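Long-range contact in adhesin YadA (Yersinia enterocolitica, PDB 1P9H), which binds collagen as a trimeric outer-membrane adhesin, promoting attachment to and invasion of eukaryotic cells, and helps the bacterium resist serum and phagocytosis: residues 156-161 and 168-173. Numbering follows the deposited sequence.
Sequences IAIGDR and NSVSIG
Three main-chain hydrogen bonds join I156 and I158 to S169 and S171, pairing strands 156-158 and 169-171 in parallel as the last two rungs of this chain in the left-handed parallel beta-roll of the YadA head. I156 uses both its polar main-chain atoms: its N donates to S169 O at 2.8 Å, and its O accepts from S171 N at 2.8 Å. The nearly straight bond from I158 N to S171 O (2.9 Å, 171° at the hydrogen) closes the set. At the ends of the pairing, I158 O accepts from S162 OG and S169 N donates to S155 OG. A157, lying between, turns its N and O the other way, to the neighbouring strand 140-142.

The hydroxyl of S171 stands anti to its own N (chi1 170°), where S171 OG accepts from G173 N at 3.3 Å, an ST turn, while donating to K163 O. S169 OG donates to R166 O, so both hydroxyls tie the intervening loop to the strand.

On the apolar face V170 CG2 lies alongside I156 CD1 at 3.9 Å, and CG1 meets CD1 of one of two I158 conformers at 4.0 Å. L181 of the second subunit packs on V170.

The other edge of strand 169-171 pairs in parallel with a strand of the second subunit. Strand pairing thus meets mid-strand polarity beside aliphatic side chains at the subunit interface; serine hydroxyls take over where it stops.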
loop_
_atom_site.group_PDB
_atom_site.type_symbol
_atom_site.label_atom_id
_atom_site.label_comp_id
_atom_site.label_asym_id
_atom_site.label_seq_id
_atom_site.Cartn_x
_atom_site.Cartn_y
_atom_site.Cartn_z
ATOM N N ILE A 156 -13.402 9.660 -1.182
ATOM C CA ILE A 156 -12.225 9.065 -1.805
ATOM C C ILE A 156 -11.709 9.942 -2.938
ATOM O O ILE A 156 -12.493 10.508 -3.698
ATOM C CB ILE A 156 -12.563 7.679 -2.421
ATOM C CG1 ILE A 156 -13.082 6.728 -1.344
ATOM C CG2 ILE A 156 -11.341 7.088 -3.116
ATOM C CD1 ILE A 156 -14.577 6.840 -1.110
ATOM N N ALA A 157 -10.389 10.055 -3.039
ATOM C CA ALA A 157 -9.752 10.810 -4.113
ATOM C C ALA A 157 -8.821 9.809 -4.791
ATOM O O ALA A 157 -7.979 9.200 -4.133
ATOM C CB ALA A 157 -8.958 11.986 -3.551
ATOM N N ILE A 158 -8.989 9.656 -6.103
ATOM C CA ILE A 158 -8.206 8.718 -6.903
ATOM C C ILE A 158 -7.440 9.397 -8.034
ATOM O O ILE A 158 -8.045 10.035 -8.895
ATOM C CB ILE A 158 -9.132 7.660 -7.553
ATOM C CG1 ILE A 158 -9.843 6.849 -6.470
ATOM C CG2 ILE A 158 -8.336 6.759 -8.486
ATOM C CD1 ILE A 158 -10.911 5.925 -7.015
ATOM N N GLY A 159 -6.114 9.254 -8.038
ATOM C CA GLY A 159 -5.334 9.837 -9.115
ATOM C C GLY A 159 -4.415 10.970 -8.708
ATOM O O GLY A 159 -4.596 11.594 -7.660
ATOM N N ASP A 160 -3.415 11.233 -9.545
ATOM C CA ASP A 160 -2.477 12.315 -9.283
ATOM C C ASP A 160 -3.244 13.619 -9.060
ATOM O O ASP A 160 -4.072 14.012 -9.883
ATOM C CB ASP A 160 -1.518 12.484 -10.465
ATOM C CG ASP A 160 -0.569 13.652 -10.282
ATOM O OD1 ASP A 160 -0.865 14.759 -10.787
ATOM O OD2 ASP A 160 0.469 13.464 -9.619
ATOM N N ARG A 161 -2.968 14.261 -7.929
ATOM C CA ARG A 161 -3.578 15.533 -7.552
ATOM C C ARG A 161 -5.103 15.560 -7.448
ATOM O O ARG A 161 -5.700 16.632 -7.341
ATOM C CB ARG A 161 -3.104 16.636 -8.507
ATOM C CG ARG A 161 -1.609 16.928 -8.406
ATOM C CD ARG A 161 -1.179 17.994 -9.408
ATOM N NE ARG A 161 0.214 18.408 -9.236
ATOM C CZ ARG A 161 1.269 17.747 -9.705
ATOM N NH1 ARG A 161 1.113 16.619 -10.388
ATOM N NH2 ARG A 161 2.491 18.224 -9.500
ATOM N N ASN A 168 -19.127 12.194 1.125
ATOM C CA ASN A 168 -19.773 11.040 0.502
ATOM C C ASN A 168 -19.539 10.979 -0.999
ATOM O O ASN A 168 -20.466 10.703 -1.764
ATOM C CB ASN A 168 -21.280 11.090 0.768
ATOM C CG ASN A 168 -21.617 11.012 2.242
ATOM O OD1 ASN A 168 -22.684 11.458 2.669
ATOM N ND2 ASN A 168 -20.719 10.434 3.026
ATOM N N SER A 169 -18.303 11.214 -1.426
ATOM C CA SER A 169 -18.018 11.200 -2.852
ATOM C C SER A 169 -16.700 10.546 -3.224
ATOM O O SER A 169 -15.869 10.242 -2.371
ATOM C CB SER A 169 -18.016 12.631 -3.395
ATOM O OG SER A 169 -16.878 13.346 -2.930
ATOM N N VAL A 170 -16.538 10.332 -4.524
ATOM C CA VAL A 170 -15.327 9.766 -5.097
ATOM C C VAL A 170 -14.908 10.747 -6.184
ATOM O O VAL A 170 -15.663 10.992 -7.125
ATOM C CB VAL A 170 -15.577 8.393 -5.761
ATOM C CG1 VAL A 170 -14.294 7.899 -6.427
ATOM C CG2 VAL A 170 -16.055 7.383 -4.729
ATOM N N SER A 171 -13.719 11.322 -6.048
ATOM C CA SER A 171 -13.235 12.257 -7.050
ATOM C C SER A 171 -12.118 11.644 -7.870
ATOM O O SER A 171 -11.191 11.045 -7.320
ATOM C CB SER A 171 -12.703 13.531 -6.398
ATOM O OG SER A 171 -12.042 14.322 -7.376
ATOM N N ILE A 172 -12.205 11.789 -9.189
ATOM C CA ILE A 172 -11.161 11.273 -10.061
ATOM C C ILE A 172 -10.463 12.426 -10.781
ATOM O O ILE A 172 -9.881 12.244 -11.847
ATOM C CB ILE A 172 -11.707 10.256 -11.103
ATOM C CG1 ILE A 172 -12.824 10.878 -11.947
ATOM C CG2 ILE A 172 -12.214 9.009 -10.386
ATOM C CD1 ILE A 172 -13.296 9.970 -13.076
ATOM N N GLY A 173 -10.518 13.614 -10.183
ATOM C CA GLY A 173 -9.875 14.769 -10.787
ATOM C C GLY A 173 -9.751 15.946 -9.839
ATOM O O GLY A 173 -9.912 15.805 -8.629
#